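Local coordinates for mobilization protein A (Pseudomonas aeruginosa, PDB 2NS6) that nicks one strand of plasmid DNA at the origin of transfer, as the relaxase of the conjugative relaxosome, at residues E126-W139 with P148-K160. Sequence-based numbering, arbitrary orientation.
Sequences ERINDGIERPAAQW and PEKGGAQKTEALK
Arg127 and Lys155 lie opposite each other as a non-hydrogen-bonded pair in a single antiparallel bridge between two loop segments. Ile128 N donates to Gln154 O at 2.8 Å and Thr156 N to Glu126 O. Ala153 N binds Trp139 O at 2.8 Å.

Side-chain donors take up other backbone carbonyls of 148-160. Arg127 bends at chi2 (-81°), which brings NH1 to Ala153 O at 2.8 Å, in the carbonyl plane; Lys155 CG covers one face of this guanidinium. Lys155 NZ and Arg127 NH2, both donors, do not bond; Glu64 salt-bridges the lysine and pairs weakly with the arginine. Arg134 NH2 binds Pro148 O at 3.2 Å, from above the carbonyl plane, and NE bonds weakly to Gly151 O. Asp130 grips Arg134 end-on through both carboxylate oxygens, fixing its rotation. Gln138 NE2 bridges Glu149 O and Gly151 O, the latter at 2.8 Å and nearly straight.

Ala153 CB sits over the six-membered ring of Trp139, a CH-pi contact 3.6 Å from its centroid. Ile132 CD1 touches Pro148 CB, and Glu126 CG packs on Leu159 CD2.

One water joins Glu126 OE1, Thr156 O and Leu159 N; Arg69 pairs with the other carboxylate oxygen. A second joins Ile128 O to Gln154 N.

With little regular secondary structure here, arginine and glutamine side chains meet the carbonyls of Pro148, Glu149, Gly151 and Ala153, tying this loop to the segment following strand 117-124.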
loop_
_atom_site.group_PDB
_atom_site.type_symbol
_atom_site.label_atom_id
_atom_site.label_comp_id
_atom_site.label_asym_id
_atom_site.label_seq_id
_atom_site.Cartn_x
_atom_site.Cartn_y
_atom_site.Cartn_z
ATOM N N GLU A 126 3.425 7.952 -0.913
ATOM C CA GLU A 126 3.484 9.056 0.033
ATOM C C GLU A 126 3.043 10.387 -0.557
ATOM O O GLU A 126 3.744 11.394 -0.446
ATOM C CB GLU A 126 4.895 9.168 0.611
ATOM C CG GLU A 126 5.230 8.046 1.577
ATOM C CD GLU A 126 6.722 7.892 1.775
ATOM O OE1 GLU A 126 7.176 7.900 2.936
ATOM O OE2 GLU A 126 7.435 7.762 0.761
ATOM N N ARG A 127 1.867 10.369 -1.178
ATOM C CA ARG A 127 1.260 11.548 -1.788
ATOM C C ARG A 127 -0.126 11.672 -1.189
ATOM O O ARG A 127 -0.882 10.706 -1.144
ATOM C CB ARG A 127 1.143 11.376 -3.307
ATOM C CG ARG A 127 2.483 11.327 -4.028
ATOM C CD ARG A 127 3.036 12.737 -4.243
ATOM N NE ARG A 127 4.391 12.732 -4.786
ATOM C CZ ARG A 127 4.986 13.798 -5.304
ATOM N NH1 ARG A 127 4.340 14.954 -5.354
ATOM N NH2 ARG A 127 6.228 13.716 -5.759
ATOM N N ILE A 128 -0.455 12.869 -0.730
ATOM C CA ILE A 128 -1.738 13.133 -0.104
ATOM C C ILE A 128 -2.826 13.421 -1.126
ATOM O O ILE A 128 -2.742 14.397 -1.881
ATOM C CB ILE A 128 -1.610 14.333 0.852
ATOM C CG1 ILE A 128 -0.530 14.032 1.893
ATOM C CG2 ILE A 128 -2.951 14.639 1.509
ATOM C CD1 ILE A 128 -0.137 15.215 2.752
ATOM N N ASN A 129 -3.855 12.582 -1.159
ATOM C CA ASN A 129 -4.932 12.834 -2.099
ATOM C C ASN A 129 -5.892 13.838 -1.474
ATOM O O ASN A 129 -6.684 13.493 -0.596
ATOM C CB ASN A 129 -5.686 11.555 -2.444
ATOM C CG ASN A 129 -6.652 11.757 -3.598
ATOM O OD1 ASN A 129 -7.060 12.882 -3.885
ATOM N ND2 ASN A 129 -7.028 10.674 -4.258
ATOM N N ASP A 130 -5.805 15.083 -1.932
ATOM C CA ASP A 130 -6.655 16.156 -1.428
ATOM C C ASP A 130 -7.959 16.292 -2.211
ATOM O O ASP A 130 -8.707 17.243 -2.005
ATOM C CB ASP A 130 -5.902 17.491 -1.463
ATOM C CG ASP A 130 -5.218 17.740 -2.797
ATOM O OD1 ASP A 130 -5.613 17.121 -3.801
ATOM O OD2 ASP A 130 -4.288 18.564 -2.843
ATOM N N GLY A 131 -8.228 15.346 -3.106
ATOM C CA GLY A 131 -9.453 15.405 -3.882
ATOM C C GLY A 131 -9.404 16.368 -5.055
ATOM O O GLY A 131 -10.400 16.556 -5.747
ATOM N N ILE A 132 -8.247 16.985 -5.278
ATOM C CA ILE A 132 -8.073 17.919 -6.388
ATOM C C ILE A 132 -7.555 17.172 -7.608
ATOM O O ILE A 132 -6.466 16.583 -7.572
ATOM C CB ILE A 132 -7.066 19.029 -6.023
ATOM C CG1 ILE A 132 -7.644 19.907 -4.917
ATOM C CG2 ILE A 132 -6.732 19.862 -7.251
ATOM C CD1 ILE A 132 -6.643 20.853 -4.315
ATOM N N GLU A 133 -8.328 17.198 -8.688
ATOM C CA GLU A 133 -7.939 16.504 -9.912
ATOM C C GLU A 133 -6.660 17.069 -10.516
ATOM O O GLU A 133 -6.484 18.281 -10.604
ATOM C CB GLU A 133 -9.043 16.585 -10.973
ATOM C CG GLU A 133 -10.381 16.005 -10.572
ATOM C CD GLU A 133 -11.174 15.509 -11.775
ATOM O OE1 GLU A 133 -12.354 15.135 -11.613
ATOM O OE2 GLU A 133 -10.605 15.485 -12.890
ATOM N N ARG A 134 -5.777 16.179 -10.940
ATOM C CA ARG A 134 -4.522 16.577 -11.555
ATOM C C ARG A 134 -4.179 15.505 -12.582
ATOM O O ARG A 134 -4.425 14.323 -12.353
ATOM C CB ARG A 134 -3.386 16.652 -10.519
ATOM C CG ARG A 134 -3.623 17.574 -9.323
ATOM C CD ARG A 134 -2.433 17.523 -8.358
ATOM N NE ARG A 134 -2.510 18.518 -7.282
ATOM C CZ ARG A 134 -3.253 18.395 -6.184
ATOM N NH1 ARG A 134 -3.998 17.312 -5.995
ATOM N NH2 ARG A 134 -3.245 19.353 -5.269
ATOM N N PRO A 135 -3.656 15.905 -13.747
ATOM C CA PRO A 135 -3.293 14.918 -14.772
ATOM C C PRO A 135 -2.169 14.036 -14.220
ATOM O O PRO A 135 -1.506 14.411 -13.257
ATOM C CB PRO A 135 -2.819 15.792 -15.929
ATOM C CG PRO A 135 -3.708 16.990 -15.816
ATOM C CD PRO A 135 -3.714 17.265 -14.318
ATOM N N ALA A 136 -1.948 12.878 -14.828
ATOM C CA ALA A 136 -0.897 11.981 -14.369
ATOM C C ALA A 136 0.465 12.680 -14.400
ATOM O O ALA A 136 1.240 12.593 -13.448
ATOM C CB ALA A 136 -0.866 10.708 -15.239
ATOM N N ALA A 137 0.749 13.380 -15.495
ATOM C CA ALA A 137 2.016 14.087 -15.650
ATOM C C ALA A 137 2.213 15.227 -14.640
ATOM O O ALA A 137 3.323 15.743 -14.491
ATOM C CB ALA A 137 2.126 14.639 -17.084
ATOM N N GLN A 138 1.145 15.618 -13.945
ATOM C CA GLN A 138 1.229 16.711 -12.970
ATOM C C GLN A 138 1.115 16.258 -11.519
ATOM O O GLN A 138 1.500 16.983 -10.602
ATOM C CB GLN A 138 0.125 17.738 -13.234
ATOM C CG GLN A 138 0.173 18.956 -12.318
ATOM C CD GLN A 138 -1.071 19.819 -12.433
ATOM O OE1 GLN A 138 -1.569 20.062 -13.530
ATOM N NE2 GLN A 138 -1.573 20.293 -11.296
ATOM N N TRP A 139 0.579 15.061 -11.312
ATOM C CA TRP A 139 0.380 14.547 -9.960
ATOM C C TRP A 139 1.629 14.479 -9.087
ATOM O O TRP A 139 1.580 14.837 -7.909
ATOM C CB TRP A 139 -0.293 13.170 -10.024
ATOM C CG TRP A 139 -0.595 12.569 -8.672
ATOM C CD1 TRP A 139 0.222 11.759 -7.938
ATOM C CD2 TRP A 139 -1.765 12.789 -7.873
ATOM N NE1 TRP A 139 -0.362 11.465 -6.736
ATOM C CE2 TRP A 139 -1.581 12.083 -6.663
ATOM C CE3 TRP A 139 -2.947 13.518 -8.057
ATOM C CZ2 TRP A 139 -2.534 12.083 -5.637
ATOM C CZ3 TRP A 139 -3.902 13.521 -7.033
ATOM C CH2 TRP A 139 -3.687 12.807 -5.840
ATOM N N PRO A 148 -2.625 24.989 -4.792
ATOM C CA PRO A 148 -2.624 23.520 -4.872
ATOM C C PRO A 148 -2.976 22.919 -6.241
ATOM O O PRO A 148 -2.307 21.999 -6.708
ATOM C CB PRO A 148 -3.626 23.118 -3.786
ATOM C CG PRO A 148 -3.441 24.183 -2.756
ATOM C CD PRO A 148 -3.341 25.451 -3.588
ATOM N N GLU A 149 -4.016 23.442 -6.884
ATOM C CA GLU A 149 -4.445 22.930 -8.185
ATOM C C GLU A 149 -3.433 23.128 -9.323
ATOM O O GLU A 149 -3.582 22.535 -10.396
ATOM C CB GLU A 149 -5.776 23.574 -8.598
ATOM C CG GLU A 149 -5.668 25.047 -8.980
ATOM C CD GLU A 149 -5.896 25.985 -7.802
ATOM O OE1 GLU A 149 -5.523 25.639 -6.659
ATOM O OE2 GLU A 149 -6.445 27.088 -8.025
ATOM N N LYS A 150 -2.412 23.951 -9.096
ATOM C CA LYS A 150 -1.412 24.220 -10.132
ATOM C C LYS A 150 -0.140 23.389 -9.996
ATOM O O LYS A 150 0.767 23.492 -10.825
ATOM C CB LYS A 150 -1.028 25.714 -10.142
ATOM C CG LYS A 150 -2.181 26.685 -10.437
ATOM C CD LYS A 150 -2.868 26.389 -11.774
ATOM C CE LYS A 150 -4.101 27.283 -11.999
ATOM N NZ LYS A 150 -4.940 26.836 -13.162
ATOM N N GLY A 151 -0.068 22.567 -8.957
ATOM C CA GLY A 151 1.117 21.748 -8.762
ATOM C C GLY A 151 0.806 20.281 -8.542
ATOM O O GLY A 151 -0.271 19.807 -8.897
ATOM N N GLY A 152 1.751 19.556 -7.955
ATOM C CA GLY A 152 1.538 18.144 -7.717
ATOM C C GLY A 152 0.893 17.900 -6.373
ATOM O O GLY A 152 0.690 18.833 -5.594
ATOM N N ALA A 153 0.550 16.645 -6.104
ATOM C CA ALA A 153 -0.053 16.306 -4.825
ATOM C C ALA A 153 1.033 16.531 -3.788
ATOM O O ALA A 153 2.216 16.322 -4.071
ATOM C CB ALA A 153 -0.501 14.850 -4.817
ATOM N N GLN A 154 0.634 16.967 -2.598
ATOM C CA GLN A 154 1.577 17.225 -1.517
ATOM C C GLN A 154 2.117 15.907 -0.973
ATOM O O GLN A 154 1.395 14.910 -0.911
ATOM C CB GLN A 154 0.887 18.014 -0.394
ATOM C CG GLN A 154 1.753 18.271 0.836
ATOM C CD GLN A 154 1.061 19.150 1.879
ATOM O OE1 GLN A 154 -0.143 19.020 2.120
ATOM N NE2 GLN A 154 1.826 20.037 2.511
ATOM N N LYS A 155 3.394 15.901 -0.603
ATOM C CA LYS A 155 4.021 14.704 -0.055
ATOM C C LYS A 155 3.772 14.644 1.448
ATOM O O LYS A 155 3.563 15.673 2.087
ATOM C CB LYS A 155 5.530 14.729 -0.311
ATOM C CG LYS A 155 5.960 14.434 -1.748
ATOM C CD LYS A 155 7.447 14.747 -1.936
ATOM C CE LYS A 155 7.995 14.250 -3.277
ATOM N NZ LYS A 155 8.149 12.758 -3.351
ATOM N N THR A 156 3.764 13.440 2.014
ATOM C CA THR A 156 3.571 13.314 3.450
ATOM C C THR A 156 4.858 12.842 4.100
ATOM O O THR A 156 5.628 12.091 3.500
ATOM C CB THR A 156 2.448 12.338 3.818
ATOM O OG1 THR A 156 2.325 12.292 5.246
ATOM C CG2 THR A 156 2.741 10.941 3.300
ATOM N N GLU A 157 5.092 13.288 5.328
ATOM C CA GLU A 157 6.290 12.902 6.057
ATOM C C GLU A 157 5.949 11.888 7.145
ATOM O O GLU A 157 6.835 11.419 7.855
ATOM C CB GLU A 157 6.927 14.126 6.721
ATOM C CG GLU A 157 7.123 15.331 5.804
ATOM C CD GLU A 157 7.963 15.017 4.597
ATOM O OE1 GLU A 157 9.090 14.509 4.768
ATOM O OE2 GLU A 157 7.499 15.283 3.467
ATOM N N ALA A 158 4.671 11.547 7.264
ATOM C CA ALA A 158 4.208 10.623 8.297
ATOM C C ALA A 158 4.872 9.250 8.355
ATOM O O ALA A 158 4.882 8.610 9.409
ATOM C CB ALA A 158 2.689 10.454 8.189
ATOM N N LEU A 159 5.415 8.783 7.237
ATOM C CA LEU A 159 6.060 7.470 7.209
ATOM C C LEU A 159 7.580 7.494 7.404
ATOM O O LEU A 159 8.219 6.444 7.344
ATOM C CB LEU A 159 5.744 6.765 5.890
ATOM C CG LEU A 159 4.380 6.082 5.710
ATOM C CD1 LEU A 159 3.255 6.916 6.293
ATOM C CD2 LEU A 159 4.173 5.816 4.237
ATOM N N LYS A 160 8.155 8.671 7.643
ATOM C CA LYS A 160 9.604 8.791 7.816
ATOM C C LYS A 160 10.137 8.727 9.258
ATOM O O LYS A 160 11.265 8.305 9.474
ATOM C CB LYS A 160 10.117 10.087 7.158
ATOM C CG LYS A 160 10.002 10.144 5.623
ATOM C CD LYS A 160 10.593 11.439 5.051
ATOM C CE LYS A 160 10.332 11.575 3.551
ATOM N NZ LYS A 160 10.794 12.891 2.970
HETATM O O HOH W 1 6.208 9.704 4.592
HETATM O O HOH W 2 -2.061 17.094 -1.777
#